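PDB 6TCV: endo-beta-N-acetylglucosaminidase F1 from Bacteroides thetaiotaomicron VPI-5482, which probably hydrolyses high-mannose N-glycans between the two N-acetylglucosamines of their core, as other endo-beta-N-acetylglucosaminidases do. Local coordinates for residues A[171-176]-A[402-407]; A[180-185]-A[435-440]; A[196-201]-A[398-403]. The protein carries 2 engineered substitutions. All coordinates share one frame; numbering follows the deposited sequence.

Overall arrangement
The three contacts join the first part of the barrel, two strands and the loop between them, to its last strand and to the tail beyond it. Along the sequence 171-176, 180-185 and 196-201 come first, and 398-407 and 435-440 follow some 200 residues later. Interactions 1 and 3 share strand 400-404, with M402 and G403 in both, and their centres are about 9 Å apart; strand 169-175 pairs with both 400-404 and 198-209. Interaction 2 is centred about 12 Å from interaction 1 and 17 Å from interaction 3. Interaction 1 closes the barrel, whose rim carries bound sugars there, interaction 3 packs across the same seam, and interaction 2 fastens a loop to the tail.

Interaction 1. Residues A[171-176]-A[402-407]; sequences YLFFEV and MGFAPS. With MAN (alpha-D-mannopyranose), chain B; NAG (2-acetamido-2-deoxy-beta-D-glucopyranose), chain C; MAN (alpha-D-mannopyranose), chain D; BMA (beta-D-mannopyranose), chain E.
F173 lies against F404, its CB 3.4 Å from F404 CD2, while M402 reaches the edge of the same ring. The two phenyl planes meet obliquely, 57° apart. M402 CG approaches in the plane of the F173 ring at 3.8 Å from CE1, and SD also sits at the edge, a Met-aromatic contact. The acetyl methyl C8 of NAG lies over one face of the F173 ring, 3.8 Å above the plane and toward the rim. On the other surface of the sheet, P406 CD lies 3.9 Å from L172 CD1, and P406 CG is near F174 CE1.

The backbones run parallel, 10° apart, and are joined by G403 N to Y171 O, F173 N to G403 O and A405 N to F173 O. Beyond the last of these, water 1 links E175 N to P406 O. The E175 chain bends at chi2 (-93°), which carries its carboxylate out to the sugars. OE1 accepts from O6 of the chain D mannose at 2.7 Å, whereas OE2 takes O2 of BMA at 2.6 Å and O6 of the chain B mannose at 2.7 Å. With an alanine here, the three hydroxyls would probably lose the carboxylate they share, and the hold on these sugars would weaken.

Y171, F173 and M402 point inward to V352 of strand 350-353. Strand 198-209 flanks 169-175 on its far side, and 371-376 flanks 400-404. Strand 169-175, first of the barrel, thus pairs with 400-404, its last, which closes the (beta/alpha)8 barrel.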
loop_
_atom_site.group_PDB
_atom_site.type_symbol
_atom_site.label_atom_id
_atom_site.label_comp_id
_atom_site.label_asym_id
_atom_site.label_seq_id
_atom_site.Cartn_x
_atom_site.Cartn_y
_atom_site.Cartn_z
ATOM N N TYR A 171 5.369 -8.192 0.454
ATOM C CA TYR A 171 5.086 -7.224 -0.621
ATOM C C TYR A 171 5.593 -7.815 -1.924
ATOM O O TYR A 171 6.806 -7.991 -2.085
ATOM C CB TYR A 171 5.800 -5.923 -0.270
ATOM C CG TYR A 171 5.447 -4.720 -1.129
ATOM C CD1 TYR A 171 5.915 -4.574 -2.416
ATOM C CD2 TYR A 171 4.669 -3.711 -0.611
ATOM C CE1 TYR A 171 5.585 -3.456 -3.192
ATOM C CE2 TYR A 171 4.357 -2.572 -1.388
ATOM C CZ TYR A 171 4.813 -2.491 -2.650
ATOM O OH TYR A 171 4.535 -1.378 -3.447
ATOM N N LEU A 172 4.693 -8.123 -2.864
ATOM C CA LEU A 172 5.043 -8.897 -4.045
ATOM C C LEU A 172 4.649 -8.170 -5.325
ATOM O O LEU A 172 3.477 -7.870 -5.522
ATOM C CB LEU A 172 4.308 -10.254 -3.994
ATOM C CG LEU A 172 4.680 -11.230 -5.101
ATOM C CD1 LEU A 172 6.137 -11.611 -4.997
ATOM C CD2 LEU A 172 3.791 -12.480 -4.978
ATOM N N PHE A 173 5.585 -8.022 -6.238
ATOM C CA PHE A 173 5.289 -7.499 -7.571
ATOM C C PHE A 173 5.090 -8.628 -8.558
ATOM O O PHE A 173 5.935 -9.512 -8.659
ATOM C CB PHE A 173 6.450 -6.674 -8.129
ATOM C CG PHE A 173 6.776 -5.387 -7.442
ATOM C CD1 PHE A 173 7.601 -5.360 -6.327
ATOM C CD2 PHE A 173 6.388 -4.154 -8.007
ATOM C CE1 PHE A 173 8.023 -4.159 -5.778
ATOM C CE2 PHE A 173 6.772 -2.958 -7.398
ATOM C CZ PHE A 173 7.584 -2.973 -6.273
ATOM N N PHE A 174 3.996 -8.576 -9.328
ATOM C CA PHE A 174 3.815 -9.441 -10.492
ATOM C C PHE A 174 4.094 -8.678 -11.773
ATOM O O PHE A 174 3.560 -7.577 -11.982
ATOM C CB PHE A 174 2.378 -9.935 -10.591
ATOM C CG PHE A 174 2.059 -10.983 -9.612
ATOM C CD1 PHE A 174 2.388 -12.279 -9.844
ATOM C CD2 PHE A 174 1.495 -10.651 -8.380
ATOM C CE1 PHE A 174 2.125 -13.275 -8.875
ATOM C CE2 PHE A 174 1.247 -11.665 -7.416
ATOM C CZ PHE A 174 1.557 -12.928 -7.676
ATOM N N GLU A 175 4.914 -9.270 -12.652
ATOM C CA GLU A 175 5.060 -8.774 -14.019
ATOM C C GLU A 175 3.833 -9.256 -14.781
ATOM O O GLU A 175 3.791 -10.356 -15.319
ATOM C CB GLU A 175 6.350 -9.285 -14.632
ATOM C CG GLU A 175 7.613 -8.626 -14.133
ATOM C CD GLU A 175 8.108 -7.434 -14.943
ATOM O OE1 GLU A 175 7.270 -6.701 -15.524
ATOM O OE2 GLU A 175 9.330 -7.232 -15.005
ATOM N N VAL A 176 2.781 -8.438 -14.774
ATOM C CA VAL A 176 1.488 -8.864 -15.318
ATOM C C VAL A 176 1.478 -8.981 -16.818
ATOM O O VAL A 176 0.510 -9.500 -17.376
ATOM C CB VAL A 176 0.343 -7.988 -14.780
ATOM C CG1 VAL A 176 0.230 -8.107 -13.283
ATOM C CG2 VAL A 176 0.457 -6.504 -15.221
ATOM N N MET A 402 10.194 -7.992 0.411
ATOM C CA MET A 402 9.705 -7.729 -0.949
ATOM C C MET A 402 10.195 -8.827 -1.875
ATOM O O MET A 402 11.328 -9.315 -1.739
ATOM C CB MET A 402 10.099 -6.349 -1.403
ATOM C CG MET A 402 9.630 -5.957 -2.803
ATOM S SD MET A 402 10.733 -6.462 -4.165
ATOM C CE MET A 402 11.558 -4.871 -4.448
ATOM N N GLY A 403 9.324 -9.190 -2.814
ATOM C CA GLY A 403 9.656 -10.095 -3.899
ATOM C C GLY A 403 9.143 -9.536 -5.210
ATOM O O GLY A 403 8.201 -8.741 -5.246
ATOM N N PHE A 404 9.832 -9.891 -6.284
ATOM C CA PHE A 404 9.578 -9.378 -7.640
ATOM C C PHE A 404 9.599 -10.450 -8.697
ATOM O O PHE A 404 10.595 -11.178 -8.811
ATOM C CB PHE A 404 10.587 -8.267 -7.932
ATOM C CG PHE A 404 10.414 -7.587 -9.261
ATOM C CD1 PHE A 404 11.055 -8.103 -10.398
ATOM C CD2 PHE A 404 9.617 -6.470 -9.428
ATOM C CE1 PHE A 404 10.888 -7.517 -11.620
ATOM C CE2 PHE A 404 9.441 -5.899 -10.659
ATOM C CZ PHE A 404 10.056 -6.402 -11.792
ATOM N N ALA A 405 8.538 -10.552 -9.489
ATOM C CA ALA A 405 8.442 -11.321 -10.730
ATOM C C ALA A 405 8.512 -12.823 -10.461
ATOM O O ALA A 405 9.218 -13.518 -11.193
ATOM C CB ALA A 405 9.481 -10.854 -11.741
ATOM N N PRO A 406 7.746 -13.383 -9.549
ATOM C CA PRO A 406 7.659 -14.844 -9.488
ATOM C C PRO A 406 6.886 -15.354 -10.694
ATOM O O PRO A 406 5.983 -14.688 -11.203
ATOM C CB PRO A 406 6.842 -15.076 -8.228
ATOM C CG PRO A 406 5.918 -13.932 -8.207
ATOM C CD PRO A 406 6.741 -12.736 -8.690
ATOM N N SER A 407 7.178 -16.567 -11.150
ATOM C CA SER A 407 6.366 -17.205 -12.186
ATOM C C SER A 407 6.267 -18.695 -11.886
ATOM O O SER A 407 7.211 -19.291 -11.337
ATOM C CB SER A 407 6.969 -17.046 -13.588
ATOM O OG SER A 407 8.264 -17.610 -13.636
HETATM C C1 MAN B . 12.316 -8.899 -18.847
HETATM C C2 MAN B . 11.690 -9.602 -20.040
HETATM C C3 MAN B . 10.166 -9.564 -19.904
HETATM C C4 MAN B . 9.792 -10.187 -18.560
HETATM C C5 MAN B . 10.489 -9.509 -17.380
HETATM C C6 MAN B . 10.290 -10.207 -16.037
HETATM O O2 MAN B . 12.048 -10.988 -20.071
HETATM O O3 MAN B . 9.518 -10.222 -20.991
HETATM O O4 MAN B . 8.397 -10.058 -18.281
HETATM O O5 MAN B . 11.913 -9.500 -17.627
HETATM O O6 MAN B . 10.871 -9.455 -14.973
HETATM C C1 NAG C . 14.080 -2.813 -11.850
HETATM C C2 NAG C . 12.599 -2.550 -12.054
HETATM C C3 NAG C . 11.996 -3.260 -13.268
HETATM C C4 NAG C . 12.996 -4.230 -13.866
HETATM C C5 NAG C . 13.600 -5.047 -12.740
HETATM C C6 NAG C . 14.511 -6.175 -13.207
HETATM C C7 NAG C . 10.982 -2.056 -10.264
HETATM C C8 NAG C . 10.374 -2.564 -8.971
HETATM N N2 NAG C . 11.864 -2.867 -10.842
HETATM O O3 NAG C . 11.620 -2.289 -14.249
HETATM O O4 NAG C . 12.278 -5.104 -14.754
HETATM O O5 NAG C . 14.411 -4.206 -11.895
HETATM O O6 NAG C . 15.120 -6.789 -12.118
HETATM O O7 NAG C . 10.700 -0.954 -10.749
HETATM C C1 MAN D . 7.306 -2.912 -20.545
HETATM C C2 MAN D . 5.975 -2.364 -21.041
HETATM C C3 MAN D . 5.386 -1.469 -19.965
HETATM C C4 MAN D . 5.284 -2.189 -18.626
HETATM C C5 MAN D . 6.621 -2.809 -18.231
HETATM C C6 MAN D . 6.510 -3.748 -17.047
HETATM O O2 MAN D . 5.129 -3.488 -21.372
HETATM O O3 MAN D . 4.072 -1.068 -20.356
HETATM O O4 MAN D . 4.962 -1.253 -17.599
HETATM O O5 MAN D . 7.124 -3.610 -19.328
HETATM O O6 MAN D . 7.792 -4.347 -16.772
HETATM C C1 BMA E . 12.870 -5.321 -16.009
HETATM C C2 BMA E . 12.133 -6.444 -16.715
HETATM C C3 BMA E . 12.723 -6.674 -18.094
HETATM C C4 BMA E . 12.821 -5.364 -18.872
HETATM C C5 BMA E . 13.484 -4.268 -18.033
HETATM C C6 BMA E . 13.434 -2.906 -18.677
HETATM O O2 BMA E . 10.763 -6.029 -16.875
HETATM O O3 BMA E . 11.936 -7.546 -18.904
HETATM O O4 BMA E . 13.622 -5.505 -20.051
HETATM O O5 BMA E . 12.792 -4.137 -16.773
HETATM O O6 BMA E . 12.038 -2.622 -18.968
HETATM O O HOH W 1 5.725 -12.092 -12.344
#

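Interaction 2. Residues A[180-185]-A[435-440]; sequences NPLNTL and IFYKKN
N183 grips both backbone polar atoms of Y437 with its one amide. OD1 accepts from Y437 N at 2.8 Å, and ND2 donates to Y437 O at 3.0 Å, with that oxygen close to the plane of the amide. ND2 also donates to N180 O, a more bent bond, so three bonds fix the rotation of the group. N180 divides its amide between the two segments: ND2 reaches K438 O at 2.9 Å along a nearly straight line (170°), while OD1 accepts from L182 N and closes an Asx turn at the start of the 3-10 segment 181-185. CG of N180 stands anti to its own nitrogen (chi1 -171°), which directs the amide across to the tail. Water 2 adds a bridge, accepting from N180 N and donating to Y437 O at 2.7 Å.

Outside this polar strip, the Y437 ring turns one face to L182 of the 3-10 segment. L182 CB sits over the centre of that face, 3.6 Å from the centroid and 11° off the normal, a CH-pi contact, and L182 CD1 continues over the same face, near CD2 and CE2 of the Y437 ring. L185 CD1 comes 3.8 Å from Y437 OH. Helix 235-238 backs the leucines through L237. Further along, K439 NZ bonds to N177 O and N222 OD1.

The N183 amide thus pairs with N and O of Y437 much as a neighbouring strand would, although 180-185 is not a strand, and N180 adds one bond to K438 O. Because the bonds go to main-chain atoms, the tail is probably held largely through its backbone there, with the Y437 ring as the main side-chain anchor.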
loop_
_atom_site.group_PDB
_atom_site.type_symbol
_atom_site.label_atom_id
_atom_site.label_comp_id
_atom_site.label_asym_id
_atom_site.label_seq_id
_atom_site.Cartn_x
_atom_site.Cartn_y
_atom_site.Cartn_z
ATOM N N ASN A 180 -0.261 -14.170 -14.150
ATOM C CA ASN A 180 -1.564 -13.885 -13.532
ATOM C C ASN A 180 -1.391 -13.631 -12.029
ATOM O O ASN A 180 -0.815 -14.479 -11.323
ATOM C CB ASN A 180 -2.428 -15.126 -13.754
ATOM C CG ASN A 180 -3.890 -14.949 -13.369
ATOM O OD1 ASN A 180 -4.229 -14.134 -12.482
ATOM N ND2 ASN A 180 -4.750 -15.752 -13.965
ATOM N N PRO A 181 -1.859 -12.491 -11.502
ATOM C CA PRO A 181 -1.710 -12.220 -10.069
ATOM C C PRO A 181 -2.502 -13.147 -9.192
ATOM O O PRO A 181 -2.240 -13.173 -7.977
ATOM C CB PRO A 181 -2.171 -10.766 -9.942
ATOM C CG PRO A 181 -3.164 -10.577 -11.099
ATOM C CD PRO A 181 -2.555 -11.394 -12.219
ATOM N N LEU A 182 -3.416 -13.942 -9.721
ATOM C CA LEU A 182 -4.042 -14.971 -8.900
ATOM C C LEU A 182 -3.025 -15.954 -8.355
ATOM O O LEU A 182 -3.329 -16.625 -7.356
ATOM C CB LEU A 182 -5.156 -15.699 -9.677
ATOM C CG LEU A 182 -6.420 -14.845 -9.925
ATOM C CD1 LEU A 182 -7.378 -15.700 -10.751
ATOM C CD2 LEU A 182 -7.116 -14.340 -8.700
ATOM N N ASN A 183 -1.825 -16.029 -8.945
ATOM C CA ASN A 183 -0.726 -16.831 -8.394
ATOM C C ASN A 183 -0.329 -16.405 -6.990
ATOM O O ASN A 183 0.367 -17.168 -6.319
ATOM C CB ASN A 183 0.442 -16.841 -9.384
ATOM C CG ASN A 183 0.182 -17.765 -10.499
ATOM O OD1 ASN A 183 -0.019 -18.974 -10.317
ATOM N ND2 ASN A 183 0.171 -17.214 -11.710
ATOM N N THR A 184 -0.796 -15.270 -6.488
ATOM C CA THR A 184 -0.666 -14.977 -5.066
ATOM C C THR A 184 -1.137 -16.158 -4.228
ATOM O O THR A 184 -0.576 -16.447 -3.151
ATOM C CB THR A 184 -1.518 -13.753 -4.738
ATOM O OG1 THR A 184 -1.070 -12.611 -5.475
ATOM C CG2 THR A 184 -1.478 -13.368 -3.273
ATOM N N LEU A 185 -2.199 -16.835 -4.672
ATOM C CA LEU A 185 -2.825 -17.915 -3.915
ATOM C C LEU A 185 -1.988 -19.180 -3.892
ATOM O O LEU A 185 -2.320 -20.095 -3.123
ATOM C CB LEU A 185 -4.236 -18.167 -4.423
ATOM C CG LEU A 185 -5.146 -16.966 -4.340
ATOM C CD1 LEU A 185 -6.516 -17.352 -4.920
ATOM C CD2 LEU A 185 -5.238 -16.337 -2.951
ATOM N N ILE A 435 -1.099 -25.379 -6.573
ATOM C CA ILE A 435 -1.777 -24.885 -7.763
ATOM C C ILE A 435 -1.037 -23.679 -8.326
ATOM O O ILE A 435 -0.168 -23.085 -7.697
ATOM C CB ILE A 435 -3.275 -24.553 -7.559
ATOM C CG1 ILE A 435 -3.514 -23.675 -6.320
ATOM C CG2 ILE A 435 -4.117 -25.855 -7.477
ATOM C CD1 ILE A 435 -2.987 -22.270 -6.333
ATOM N N PHE A 436 -1.422 -23.323 -9.542
ATOM C CA PHE A 436 -0.948 -22.125 -10.221
ATOM C C PHE A 436 -2.029 -21.694 -11.206
ATOM O O PHE A 436 -2.979 -22.434 -11.482
ATOM C CB PHE A 436 0.412 -22.367 -10.930
ATOM C CG PHE A 436 0.301 -23.098 -12.244
ATOM C CD1 PHE A 436 0.178 -24.489 -12.265
ATOM C CD2 PHE A 436 0.284 -22.403 -13.456
ATOM C CE1 PHE A 436 0.041 -25.158 -13.460
ATOM C CE2 PHE A 436 0.142 -23.096 -14.631
ATOM C CZ PHE A 436 -0.008 -24.445 -14.608
ATOM N N TYR A 437 -1.863 -20.493 -11.732
ATOM C CA TYR A 437 -2.793 -19.885 -12.679
ATOM C C TYR A 437 -2.036 -19.488 -13.936
ATOM O O TYR A 437 -0.917 -18.980 -13.870
ATOM C CB TYR A 437 -3.456 -18.656 -12.067
ATOM C CG TYR A 437 -4.364 -19.026 -10.896
ATOM C CD1 TYR A 437 -3.864 -19.228 -9.623
ATOM C CD2 TYR A 437 -5.707 -19.113 -11.084
ATOM C CE1 TYR A 437 -4.700 -19.532 -8.563
ATOM C CE2 TYR A 437 -6.563 -19.421 -10.014
ATOM C CZ TYR A 437 -6.029 -19.616 -8.767
ATOM O OH TYR A 437 -6.916 -19.913 -7.731
ATOM N N LYS A 438 -2.697 -19.682 -15.057
ATOM C CA LYS A 438 -2.229 -19.249 -16.361
ATOM C C LYS A 438 -2.656 -17.821 -16.643
ATOM O O LYS A 438 -3.649 -17.330 -16.115
ATOM C CB LYS A 438 -2.723 -20.199 -17.476
ATOM C CG LYS A 438 -2.240 -21.638 -17.331
ATOM C CD LYS A 438 -2.634 -22.486 -18.535
ATOM C CE LYS A 438 -2.018 -23.894 -18.367
ATOM N NZ LYS A 438 -2.318 -24.573 -19.653
ATOM N N LYS A 439 -1.927 -17.148 -17.519
ATOM C CA LYS A 439 -2.226 -15.751 -17.819
ATOM C C LYS A 439 -3.686 -15.607 -18.285
ATOM O O LYS A 439 -4.143 -16.339 -19.160
ATOM C CB LYS A 439 -1.241 -15.224 -18.875
ATOM C CG LYS A 439 -1.451 -13.743 -19.258
ATOM C CD LYS A 439 -0.436 -13.249 -20.273
ATOM C CE LYS A 439 -0.773 -11.822 -20.706
ATOM N NZ LYS A 439 0.077 -11.419 -21.787
ATOM N N ASN A 440 -4.387 -14.647 -17.667
ATOM C CA ASN A 440 -5.737 -14.238 -18.048
ATOM C C ASN A 440 -6.790 -15.317 -17.840
ATOM O O ASN A 440 -7.885 -15.159 -18.329
ATOM C CB ASN A 440 -5.814 -13.667 -19.470
ATOM C CG ASN A 440 -5.081 -12.326 -19.596
ATOM O OD1 ASN A 440 -4.818 -11.680 -18.601
ATOM N ND2 ASN A 440 -4.787 -11.911 -20.822
HETATM O O HOH W 2 0.387 -16.845 -15.007
#

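Interaction 3. Residues A[196-201]-A[398-403]; sequences WDVVVL and YGWFMG
W196 meets F401 through the benzene part of its indole. The first torsion sets CG anti to the carbonyl carbon (chi1 -60°), and from CB the indole swings across toward strand 400-404. CE3 is the first atom to arrive, 4.0 Å from F401 CE2. CZ3 comes closer, 3.6 Å from the same carbon, and also lies 4.0 Å from G403 N. At the tip, CH2 lies in the plane of the F401 ring, at its edge, 3.9 Å from CE2. The six-membered rings are 58° apart with centroids separated by 5.3 Å, hence oblique. A CB built on G403 would come within 3.1 Å of W196 CH2, so glycine suits this spot.

On the other surface of the sheet, V198 CG2 points at W400, equally 3.7 Å from CZ3 and CH2, with the two side chains at about a right angle. D197 CB lies nearby, while its carboxylate turns to K163, a salt bridge, and to G170 N and Q169 NE2.

The nearest CA atoms, those of W196 and M402, are 9.1 Å apart, about twice the spacing of paired strands, because strand 169-175 runs between the two. F187 meets W196 edge-to-face. Such contacts across one intervening strand, with V198 and W400 inside and W196 and F401 on the outer surface, where helix 421-426 packs on F401, belong to the curved wall of a (beta/alpha)8 barrel, the fold of family 18 glycoside hydrolases.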
loop_
_atom_site.group_PDB
_atom_site.type_symbol
_atom_site.label_atom_id
_atom_site.label_comp_id
_atom_site.label_asym_id
_atom_site.label_seq_id
_atom_site.Cartn_x
_atom_site.Cartn_y
_atom_site.Cartn_z
ATOM N N TRP A 196 1.610 -13.296 1.158
ATOM C CA TRP A 196 1.840 -11.967 0.573
ATOM C C TRP A 196 0.685 -11.030 0.893
ATOM O O TRP A 196 -0.359 -11.016 0.249
ATOM C CB TRP A 196 2.058 -12.054 -0.930
ATOM C CG TRP A 196 3.224 -12.892 -1.304
ATOM C CD1 TRP A 196 3.182 -14.157 -1.819
ATOM C CD2 TRP A 196 4.623 -12.564 -1.173
ATOM N NE1 TRP A 196 4.467 -14.625 -2.020
ATOM C CE2 TRP A 196 5.365 -13.666 -1.642
ATOM C CE3 TRP A 196 5.331 -11.439 -0.737
ATOM C CZ2 TRP A 196 6.735 -13.681 -1.664
ATOM C CZ3 TRP A 196 6.701 -11.453 -0.796
ATOM C CH2 TRP A 196 7.384 -12.558 -1.242
ATOM N N ASP A 197 0.901 -10.177 1.894
ATOM C CA ASP A 197 -0.105 -9.223 2.373
ATOM C C ASP A 197 -0.467 -8.197 1.308
ATOM O O ASP A 197 -1.604 -7.726 1.266
ATOM C CB ASP A 197 0.454 -8.456 3.589
ATOM C CG ASP A 197 0.805 -9.357 4.744
ATOM O OD1 ASP A 197 1.781 -10.117 4.645
ATOM O OD2 ASP A 197 0.083 -9.275 5.782
ATOM N N VAL A 198 0.521 -7.784 0.502
ATOM C CA VAL A 198 0.367 -6.730 -0.508
ATOM C C VAL A 198 0.956 -7.210 -1.821
ATOM O O VAL A 198 2.057 -7.768 -1.827
ATOM C CB VAL A 198 1.073 -5.441 -0.046
ATOM C CG1 VAL A 198 1.012 -4.380 -1.127
ATOM C CG2 VAL A 198 0.496 -4.954 1.276
ATOM N N VAL A 199 0.215 -7.026 -2.913
ATOM C CA VAL A 199 0.701 -7.356 -4.249
ATOM C C VAL A 199 0.544 -6.173 -5.176
ATOM O O VAL A 199 -0.346 -5.348 -4.972
ATOM C CB VAL A 199 0.012 -8.607 -4.811
ATOM C CG1 VAL A 199 0.113 -9.807 -3.853
ATOM C CG2 VAL A 199 -1.407 -8.340 -5.196
ATOM N N VAL A 200 1.465 -6.055 -6.117
ATOM C CA VAL A 200 1.499 -4.966 -7.082
ATOM C C VAL A 200 1.321 -5.499 -8.489
ATOM O O VAL A 200 2.015 -6.439 -8.913
ATOM C CB VAL A 200 2.808 -4.182 -6.970
ATOM C CG1 VAL A 200 2.847 -3.038 -7.977
ATOM C CG2 VAL A 200 3.015 -3.649 -5.580
ATOM N N LEU A 201 0.433 -4.851 -9.245
ATOM C CA LEU A 201 0.276 -5.105 -10.673
ATOM C C LEU A 201 1.293 -4.265 -11.418
ATOM O O LEU A 201 1.091 -3.055 -11.612
ATOM C CB LEU A 201 -1.143 -4.774 -11.103
ATOM C CG LEU A 201 -2.232 -5.359 -10.208
ATOM C CD1 LEU A 201 -3.613 -4.904 -10.717
ATOM C CD2 LEU A 201 -2.156 -6.872 -10.073
ATOM N N TYR A 398 12.596 -4.317 10.844
ATOM C CA TYR A 398 11.975 -4.159 9.535
ATOM C C TYR A 398 10.555 -4.696 9.505
ATOM O O TYR A 398 10.237 -5.723 10.103
ATOM C CB TYR A 398 12.831 -4.873 8.466
ATOM C CG TYR A 398 14.153 -4.178 8.242
ATOM C CD1 TYR A 398 14.239 -3.049 7.431
ATOM C CD2 TYR A 398 15.321 -4.573 8.882
ATOM C CE1 TYR A 398 15.412 -2.356 7.269
ATOM C CE2 TYR A 398 16.510 -3.854 8.748
ATOM C CZ TYR A 398 16.553 -2.756 7.947
ATOM O OH TYR A 398 17.709 -2.093 7.797
ATOM N N GLY A 399 9.702 -4.011 8.737
ATOM C CA GLY A 399 8.308 -4.398 8.637
ATOM C C GLY A 399 7.963 -5.296 7.465
ATOM O O GLY A 399 6.909 -5.958 7.492
ATOM N N TRP A 400 8.794 -5.338 6.419
ATOM C CA TRP A 400 8.410 -5.924 5.123
ATOM C C TRP A 400 9.532 -6.751 4.528
ATOM O O TRP A 400 10.722 -6.430 4.695
ATOM C CB TRP A 400 7.998 -4.786 4.117
ATOM C CG TRP A 400 6.807 -4.040 4.615
ATOM C CD1 TRP A 400 6.770 -2.992 5.472
ATOM C CD2 TRP A 400 5.423 -4.355 4.336
ATOM N NE1 TRP A 400 5.464 -2.655 5.783
ATOM C CE2 TRP A 400 4.632 -3.486 5.081
ATOM C CE3 TRP A 400 4.799 -5.299 3.508
ATOM C CZ2 TRP A 400 3.247 -3.532 5.063
ATOM C CZ3 TRP A 400 3.423 -5.322 3.484
ATOM C CH2 TRP A 400 2.680 -4.465 4.231
ATOM N N PHE A 401 9.140 -7.749 3.757
ATOM C CA PHE A 401 10.014 -8.400 2.799
ATOM C C PHE A 401 9.379 -8.276 1.421
ATOM O O PHE A 401 8.160 -8.432 1.288
ATOM C CB PHE A 401 10.302 -9.897 3.163
ATOM C CG PHE A 401 9.080 -10.714 3.431
ATOM C CD1 PHE A 401 8.517 -10.765 4.692
ATOM C CD2 PHE A 401 8.493 -11.467 2.423
ATOM C CE1 PHE A 401 7.372 -11.497 4.921
ATOM C CE2 PHE A 401 7.364 -12.229 2.667
ATOM C CZ PHE A 401 6.794 -12.238 3.906
ATOM N N MET A 402 10.194 -7.992 0.411
ATOM C CA MET A 402 9.705 -7.729 -0.949
ATOM C C MET A 402 10.195 -8.827 -1.875
ATOM O O MET A 402 11.328 -9.315 -1.739
ATOM C CB MET A 402 10.099 -6.349 -1.403
ATOM C CG MET A 402 9.630 -5.957 -2.803
ATOM S SD MET A 402 10.733 -6.462 -4.165
ATOM C CE MET A 402 11.558 -4.871 -4.448
ATOM N N GLY A 403 9.324 -9.190 -2.814
ATOM C CA GLY A 403 9.656 -10.095 -3.899
ATOM C C GLY A 403 9.143 -9.536 -5.210
ATOM O O GLY A 403 8.201 -8.741 -5.246
#